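Local coordinates for beta-galactosidase (Trichoderma reesei, PDB 3OG2), which probably hydrolyses terminal non-reducing beta-D-galactose residues from beta-D-galactosides, as a family 35 glycoside hydrolase with a TIM-barrel domain, at residues F95-F100 / A158-K163; S404-V409 / K426-A431; D877-A880 / I884-Y887. One frame throughout, in Å; residues are numbered along the deposited sequence.

Contact 1: residues F95-F100 / A158-K163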
loop_
_atom_site.group_PDB
_atom_site.type_symbol
_atom_site.label_atom_id
_atom_site.label_comp_id
_atom_site.label_asym_id
_atom_site.label_seq_id
_atom_site.Cartn_x
_atom_site.Cartn_y
_atom_site.Cartn_z
ATOM N N PHE A 95 -15.111 8.710 -1.068
ATOM C CA PHE A 95 -14.281 8.949 -2.258
ATOM C C PHE A 95 -13.699 10.365 -2.281
ATOM O O PHE A 95 -12.920 10.664 -3.172
ATOM C CB PHE A 95 -15.091 8.718 -3.522
ATOM C CG PHE A 95 -15.552 7.257 -3.546
ATOM C CD1 PHE A 95 -14.657 6.229 -3.785
ATOM C CD2 PHE A 95 -16.883 6.912 -3.316
ATOM C CE1 PHE A 95 -15.034 4.904 -3.818
ATOM C CE2 PHE A 95 -17.283 5.566 -3.316
ATOM C CZ PHE A 95 -16.339 4.559 -3.558
ATOM N N SER A 96 -14.097 11.221 -1.340
ATOM C CA SER A 96 -13.456 12.539 -1.273
ATOM C C SER A 96 -12.012 12.447 -0.834
ATOM O O SER A 96 -11.653 11.714 0.109
ATOM C CB SER A 96 -14.206 13.376 -0.235
ATOM O OG SER A 96 -13.588 14.658 -0.083
ATOM N N LEU A 97 -11.154 13.261 -1.459
ATOM C CA LEU A 97 -9.786 13.363 -0.994
ATOM C C LEU A 97 -9.617 14.358 0.125
ATOM O O LEU A 97 -8.544 14.467 0.725
ATOM C CB LEU A 97 -8.906 13.822 -2.172
ATOM C CG LEU A 97 -8.647 12.753 -3.231
ATOM C CD1 LEU A 97 -7.851 13.301 -4.390
ATOM C CD2 LEU A 97 -7.898 11.564 -2.611
ATOM N N GLU A 98 -10.645 15.145 0.430
ATOM C CA GLU A 98 -10.440 16.212 1.402
ATOM C C GLU A 98 -10.014 15.681 2.771
ATOM O O GLU A 98 -9.087 16.264 3.363
ATOM C CB GLU A 98 -11.685 17.102 1.482
ATOM C CG GLU A 98 -12.009 17.756 0.152
ATOM C CD GLU A 98 -10.863 18.388 -0.602
ATOM O OE1 GLU A 98 -10.077 19.139 0.009
ATOM O OE2 GLU A 98 -10.740 18.123 -1.816
ATOM N N PRO A 99 -10.581 14.595 3.298
ATOM C CA PRO A 99 -10.045 14.109 4.590
ATOM C C PRO A 99 -8.617 13.609 4.520
ATOM O O PRO A 99 -7.882 13.621 5.497
ATOM C CB PRO A 99 -10.982 12.932 4.924
ATOM C CG PRO A 99 -12.273 13.283 4.189
ATOM C CD PRO A 99 -11.738 13.784 2.856
ATOM N N PHE A 100 -8.193 13.140 3.356
ATOM C CA PHE A 100 -6.840 12.678 3.130
ATOM C C PHE A 100 -5.915 13.908 3.170
ATOM O O PHE A 100 -4.893 13.879 3.882
ATOM C CB PHE A 100 -6.779 11.926 1.806
ATOM C CG PHE A 100 -5.487 11.160 1.565
ATOM C CD1 PHE A 100 -5.309 9.964 2.214
ATOM C CD2 PHE A 100 -4.529 11.601 0.665
ATOM C CE1 PHE A 100 -4.213 9.174 1.937
ATOM C CE2 PHE A 100 -3.391 10.828 0.410
ATOM C CZ PHE A 100 -3.217 9.609 1.066
ATOM N N ALA A 158 -7.616 17.081 -11.160
ATOM C CA ALA A 158 -6.454 17.955 -11.079
ATOM C C ALA A 158 -6.871 19.266 -10.492
ATOM O O ALA A 158 -6.029 19.900 -9.838
ATOM C CB ALA A 158 -5.769 18.080 -12.433
ATOM N N SER A 159 -8.127 19.698 -10.625
ATOM C CA SER A 159 -8.489 20.943 -9.916
ATOM C C SER A 159 -8.641 20.702 -8.420
ATOM O O SER A 159 -8.267 21.582 -7.645
ATOM C CB SER A 159 -9.742 21.526 -10.528
ATOM O OG SER A 159 -10.884 20.753 -10.291
ATOM N N ILE A 160 -9.117 19.514 -8.000
ATOM C CA ILE A 160 -9.132 19.165 -6.577
ATOM C C ILE A 160 -7.720 19.155 -6.032
ATOM O O ILE A 160 -7.431 19.724 -4.977
ATOM C CB ILE A 160 -9.804 17.788 -6.407
ATOM C CG1 ILE A 160 -11.337 17.910 -6.558
ATOM C CG2 ILE A 160 -9.460 17.126 -5.085
ATOM C CD1 ILE A 160 -12.055 16.608 -6.799
ATOM N N ILE A 161 -6.795 18.528 -6.752
ATOM C CA ILE A 161 -5.394 18.492 -6.296
ATOM C C ILE A 161 -4.816 19.891 -6.295
ATOM O O ILE A 161 -4.034 20.282 -5.421
ATOM C CB ILE A 161 -4.649 17.511 -7.192
ATOM C CG1 ILE A 161 -5.164 16.060 -6.983
ATOM C CG2 ILE A 161 -3.142 17.564 -7.015
ATOM C CD1 ILE A 161 -4.384 15.074 -7.854
ATOM N N ALA A 162 -5.185 20.712 -7.315
ATOM C CA ALA A 162 -4.627 22.046 -7.422
ATOM C C ALA A 162 -4.944 22.866 -6.167
ATOM O O ALA A 162 -4.105 23.615 -5.651
ATOM C CB ALA A 162 -5.155 22.801 -8.658
ATOM N N LYS A 163 -6.170 22.723 -5.651
ATOM C CA LYS A 163 -6.563 23.496 -4.461
ATOM C C LYS A 163 -5.739 23.083 -3.243
ATOM O O LYS A 163 -5.555 23.917 -2.351
ATOM C CB LYS A 163 -8.071 23.262 -4.254
ATOM C CG LYS A 163 -8.918 23.799 -5.385
ATOM C CD LYS A 163 -10.408 23.640 -5.224
ATOM C CE LYS A 163 -11.170 24.362 -6.297
ATOM N NZ LYS A 163 -11.074 23.802 -7.673
HETATM O O HOH W 1 -9.245 20.094 -2.944
#
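Leu97 and Glu98 meet Ile160 in a small, partly water-bridged contact on the outside of the TIM barrel, between the turn leading into helix 98-107, with its first residue, and the last turns of helix 144-163. A single methyl group, Ile160 CG2, serves both partners. Leu97 CD1 lies 4.2 Å from Ile160 CG2 as the apolar part of the contact. Glu98 was modelled in two conformers; in the one described, its chain bends at chi2 (-46°), which turns the carboxylate toward the neighbouring helix and brings Glu98 OE2 to 3.6 Å from Ile160 CG2. In this conformer a water can join the two residues, donating to Glu98 OE2 at 2.7 Å and to Ile160 O, also at 2.7 Å, and so linking a carbonyl near the end of helix 144-163 to the acid without a direct hydrogen bond. Glu98 is fixed at its backbone as well: its N donates to Ser96 OG at 3.0 Å, a capping bond in the turn that leads into the helix. The two helices belong to successive beta-alpha-beta crossovers, and beneath them Ile161 rests on Ala113 and Pro115 of strand 110-116 and on Val172 and Tyr175 of strand 172-177.

Contact 2: residues S404-V409 / K426-A431; sequences SGDFFV and KLPTSA
Phe408 and Leu427 both hold CG anti to the carbonyl carbon and beside the backbone N (chi1 -57° and -58°), which turns the ring and the isobutyl group into the space between their two strands. The contact is face packing between beta-sheets in domain 2 of the beta-galactosidase: strand 406-412 belongs to a large antiparallel sheet, strand 421-427 is the middle strand of a three-stranded one, and no hydrogen bond joins the two segments. Leu427 CD2 sits over the ring of Phe408 in a CH-pi contact, 3.7 Å from the ring centroid and only 8° off the normal. Its other methyl, Leu427 CD1, is 4.0 Å from Phe408 CD1. At the far end of the ring, Pro428 arrives obliquely, with CD 3.7 Å from Phe408 CZ. Tyr388 meets both Phe408 and Pro428, and Ile396, Pro398 and Leu400 of strand 394-400 also touch the phenyl ring. Replacing Phe408 by an alanine is likely to open a gap between the sheets, leaving Leu427 CD2 without its aromatic face and Pro428 CD without its neighbour. Asp406 extends the contact past the ring: its OD1 accepts a hydrogen bond from Ala401 N, while OD2 reaches Pro428 CG at 3.6 Å.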
loop_
_atom_site.group_PDB
_atom_site.type_symbol
_atom_site.label_atom_id
_atom_site.label_comp_id
_atom_site.label_asym_id
_atom_site.label_seq_id
_atom_site.Cartn_x
_atom_site.Cartn_y
_atom_site.Cartn_z
ATOM N N SER A 404 31.824 19.333 4.004
ATOM C CA SER A 404 30.536 19.177 4.679
ATOM C C SER A 404 30.258 17.774 5.177
ATOM O O SER A 404 29.211 17.551 5.806
ATOM C CB SER A 404 29.431 19.638 3.692
ATOM O OG SER A 404 29.557 19.006 2.430
ATOM N N GLY A 405 31.175 16.840 4.944
ATOM C CA GLY A 405 31.060 15.528 5.496
ATOM C C GLY A 405 30.947 14.444 4.438
ATOM O O GLY A 405 30.293 14.652 3.430
ATOM N N ASP A 406 31.615 13.303 4.657
ATOM C CA ASP A 406 31.491 12.168 3.752
ATOM C C ASP A 406 30.673 11.027 4.349
ATOM O O ASP A 406 30.522 10.909 5.570
ATOM C CB ASP A 406 32.868 11.585 3.465
ATOM C CG ASP A 406 33.822 12.571 2.853
ATOM O OD1 ASP A 406 33.430 13.578 2.221
ATOM O OD2 ASP A 406 35.066 12.280 3.023
ATOM N N PHE A 407 30.199 10.178 3.447
ATOM C CA PHE A 407 29.390 9.024 3.823
ATOM C C PHE A 407 29.923 7.816 3.096
ATOM O O PHE A 407 30.368 7.956 1.914
ATOM C CB PHE A 407 27.905 9.248 3.430
ATOM C CG PHE A 407 27.278 10.424 4.125
ATOM C CD1 PHE A 407 27.521 11.725 3.708
ATOM C CD2 PHE A 407 26.454 10.218 5.259
ATOM C CE1 PHE A 407 27.006 12.854 4.347
ATOM C CE2 PHE A 407 25.898 11.339 5.883
ATOM C CZ PHE A 407 26.182 12.627 5.469
ATOM N N PHE A 408 29.930 6.648 3.688
ATOM C CA PHE A 408 30.478 5.452 3.035
ATOM C C PHE A 408 29.512 4.313 3.251
ATOM O O PHE A 408 29.256 3.925 4.402
ATOM C CB PHE A 408 31.846 5.069 3.625
ATOM C CG PHE A 408 32.824 6.238 3.503
ATOM C CD1 PHE A 408 32.876 7.221 4.473
ATOM C CD2 PHE A 408 33.613 6.312 2.341
ATOM C CE1 PHE A 408 33.714 8.287 4.306
ATOM C CE2 PHE A 408 34.472 7.407 2.188
ATOM C CZ PHE A 408 34.470 8.393 3.154
ATOM N N VAL A 409 28.945 3.818 2.159
ATOM C CA VAL A 409 27.990 2.725 2.283
ATOM C C VAL A 409 28.735 1.408 2.089
ATOM O O VAL A 409 29.336 1.161 1.018
ATOM C CB VAL A 409 26.844 2.884 1.250
ATOM C CG1 VAL A 409 25.870 1.695 1.427
ATOM C CG2 VAL A 409 26.189 4.238 1.420
ATOM N N LYS A 426 39.697 2.564 5.862
ATOM C CA LYS A 426 40.665 3.657 5.792
ATOM C C LYS A 426 39.911 4.797 5.107
ATOM O O LYS A 426 39.602 4.689 3.899
ATOM C CB LYS A 426 41.945 3.245 5.041
ATOM C CG LYS A 426 42.931 4.387 5.013
ATOM C CD LYS A 426 44.292 4.002 4.440
ATOM C CE LYS A 426 45.300 4.916 5.144
ATOM N NZ LYS A 426 44.685 5.721 6.261
ATOM N N LEU A 427 39.552 5.855 5.860
ATOM C CA LEU A 427 38.607 6.854 5.356
ATOM C C LEU A 427 39.265 8.226 5.371
ATOM O O LEU A 427 40.046 8.531 6.282
ATOM C CB LEU A 427 37.329 6.926 6.220
ATOM C CG LEU A 427 36.563 5.609 6.330
ATOM C CD1 LEU A 427 35.326 5.751 7.202
ATOM C CD2 LEU A 427 36.146 5.050 4.976
ATOM N N PRO A 428 38.933 9.025 4.399
ATOM C CA PRO A 428 39.411 10.408 4.396
ATOM C C PRO A 428 38.685 11.233 5.447
ATOM O O PRO A 428 37.447 11.099 5.633
ATOM C CB PRO A 428 39.093 10.882 2.969
ATOM C CG PRO A 428 37.885 10.065 2.591
ATOM C CD PRO A 428 38.113 8.704 3.203
ATOM N N THR A 429 39.445 12.085 6.135
ATOM C CA THR A 429 38.866 12.992 7.101
ATOM C C THR A 429 39.611 14.337 7.009
ATOM O O THR A 429 40.669 14.400 6.402
ATOM C CB THR A 429 38.931 12.546 8.574
ATOM O OG1 THR A 429 40.270 12.700 9.047
ATOM C CG2 THR A 429 38.589 11.081 8.748
ATOM N N SER A 430 39.041 15.370 7.619
ATOM C CA SER A 430 39.730 16.653 7.790
ATOM C C SER A 430 41.031 16.533 8.569
ATOM O O SER A 430 41.857 17.450 8.528
ATOM C CB SER A 430 38.845 17.640 8.547
ATOM O OG SER A 430 38.490 17.081 9.836
ATOM N N ALA A 431 41.265 15.421 9.267
ATOM C CA ALA A 431 42.556 15.246 9.905
ATOM C C ALA A 431 43.467 14.316 9.098
ATOM O O ALA A 431 44.494 13.912 9.636
ATOM C CB ALA A 431 42.310 14.750 11.334
#

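Contact 3: residues D877-A880 / I884-Y887; sequences DGIA and IAFY
Gly878 and Ile879, in the loop that leads into strand 883-894, fold back beside that strand and pack against Ala885 and Tyr887 near its beginning. No direct hydrogen bond connects the two segments, and the contact rests mainly on the side chain of Ile879 and the phenol of Tyr887, with a water between phenol and loop. The two branches of Ile879 spread along the strand. Its CG1 stands between the backbone N and the carbonyl carbon (chi1 58°), and the extended branch runs on until CD1 is 4.1 Å from Ile884 N. The short branch, anti to the carbonyl carbon, sets CG2 4.1 Å from Ala885 CB and 3.7 Å from Tyr887 OH, so a single methyl touches two residues of the strand. Both segments lie in the more C-terminal of two all-beta domains of the same family, and strand 883-894 runs in a five-stranded antiparallel sheet between strands 663-666 and 953-962. Ala885 and Tyr887 turn toward the loop, whereas Phe886 between them stacks its ring on Phe847. Lys664 and Ala962, from the two flanking strands, also touch Ile879, and the backbone of Ile879 is hydrogen-bonded to Ala968. At Gly878 the chain adopts a positive phi (64°), a backbone angle that residues with a side chain seldom adopt. The CA of Gly878 approaches Tyr887 OH to 3.4 Å, lying obliquely to the ring. The phenol is linked to the loop by a water that lies at the edge of the Tyr887 ring and in its plane, 2.8 Å from Tyr887 OH. The same water lies 2.7 Å from Gly878 O, to which it probably donates.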
loop_
_atom_site.group_PDB
_atom_site.type_symbol
_atom_site.label_atom_id
_atom_site.label_comp_id
_atom_site.label_asym_id
_atom_site.label_seq_id
_atom_site.Cartn_x
_atom_site.Cartn_y
_atom_site.Cartn_z
ATOM N N ASP A 877 -23.849 -24.719 7.332
ATOM C CA ASP A 877 -24.545 -25.914 6.833
ATOM C C ASP A 877 -24.623 -25.887 5.305
ATOM O O ASP A 877 -24.648 -26.925 4.657
ATOM C CB ASP A 877 -25.935 -26.070 7.442
ATOM C CG ASP A 877 -25.821 -26.381 8.929
ATOM O OD1 ASP A 877 -25.022 -27.264 9.303
ATOM O OD2 ASP A 877 -26.526 -25.728 9.710
ATOM N N GLY A 878 -24.696 -24.712 4.706
ATOM C CA GLY A 878 -24.636 -24.550 3.265
ATOM C C GLY A 878 -25.809 -25.200 2.534
ATOM O O GLY A 878 -26.913 -25.237 2.988
ATOM N N ILE A 879 -25.500 -25.693 1.343
ATOM C CA ILE A 879 -26.500 -26.136 0.373
ATOM C C ILE A 879 -26.037 -27.453 -0.231
ATOM O O ILE A 879 -24.853 -27.757 -0.312
ATOM C CB ILE A 879 -26.772 -25.082 -0.724
ATOM C CG1 ILE A 879 -25.538 -24.645 -1.534
ATOM C CG2 ILE A 879 -27.448 -23.866 -0.087
ATOM C CD1 ILE A 879 -25.820 -23.667 -2.678
ATOM N N ALA A 880 -27.038 -28.244 -0.618
ATOM C CA ALA A 880 -26.750 -29.611 -1.037
ATOM C C ALA A 880 -26.789 -29.812 -2.537
ATOM O O ALA A 880 -26.841 -30.951 -3.034
ATOM C CB ALA A 880 -27.757 -30.605 -0.410
ATOM N N ILE A 884 -26.470 -20.883 -5.559
ATOM C CA ILE A 884 -25.911 -19.702 -4.894
ATOM C C ILE A 884 -26.898 -19.274 -3.828
ATOM O O ILE A 884 -28.092 -19.029 -4.123
ATOM C CB ILE A 884 -25.630 -18.519 -5.869
ATOM C CG1 ILE A 884 -24.834 -18.976 -7.086
ATOM C CG2 ILE A 884 -24.925 -17.397 -5.092
ATOM C CD1 ILE A 884 -24.521 -17.894 -8.087
ATOM N N ALA A 885 -26.427 -19.172 -2.589
ATOM C CA ALA A 885 -27.267 -18.701 -1.498
ATOM C C ALA A 885 -26.625 -17.501 -0.832
ATOM O O ALA A 885 -25.415 -17.375 -0.879
ATOM C CB ALA A 885 -27.389 -19.761 -0.412
ATOM N N PHE A 886 -27.408 -16.635 -0.238
ATOM C CA PHE A 886 -26.825 -15.533 0.497
ATOM C C PHE A 886 -27.311 -15.609 1.950
ATOM O O PHE A 886 -28.494 -15.858 2.180
ATOM C CB PHE A 886 -27.242 -14.197 -0.157
ATOM C CG PHE A 886 -26.754 -13.008 0.652
ATOM C CD1 PHE A 886 -25.403 -12.742 0.791
ATOM C CD2 PHE A 886 -27.666 -12.150 1.262
ATOM C CE1 PHE A 886 -24.960 -11.647 1.519
ATOM C CE2 PHE A 886 -27.224 -11.068 2.022
ATOM C CZ PHE A 886 -25.851 -10.793 2.157
ATOM N N TYR A 887 -26.390 -15.387 2.851
ATOM C CA TYR A 887 -26.606 -15.482 4.281
ATOM C C TYR A 887 -26.346 -14.144 4.945
ATOM O O TYR A 887 -25.325 -13.508 4.676
ATOM C CB TYR A 887 -25.674 -16.515 4.876
ATOM C CG TYR A 887 -25.878 -17.917 4.313
ATOM C CD1 TYR A 887 -25.157 -18.391 3.227
ATOM C CD2 TYR A 887 -26.828 -18.748 4.912
ATOM C CE1 TYR A 887 -25.382 -19.663 2.754
ATOM C CE2 TYR A 887 -27.045 -20.028 4.440
ATOM C CZ TYR A 887 -26.311 -20.497 3.357
ATOM O OH TYR A 887 -26.492 -21.758 2.844
HETATM O O HOH W 2 -28.050 -23.344 4.530
#

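The three contacts follow one another along the chain in three different domains, and none touches another. Contact 1 lies in the catalytic TIM barrel, contact 2 in domain 2 and contact 3 in the more C-terminal of two all-beta domains of one family. The centres of contacts 2 and 3 are about 70 Å apart, on opposite sides of the chain's centre; from the centre of contact 1 they are about 45 and 43 Å away, respectively. Only contact 1 comes near the galactose site: the side chain of Leu97 is about 9 Å from that of Tyr76 and about 11 Å from that of Ile119, both galactose-binding residues, although no galactose is bound in this native structure.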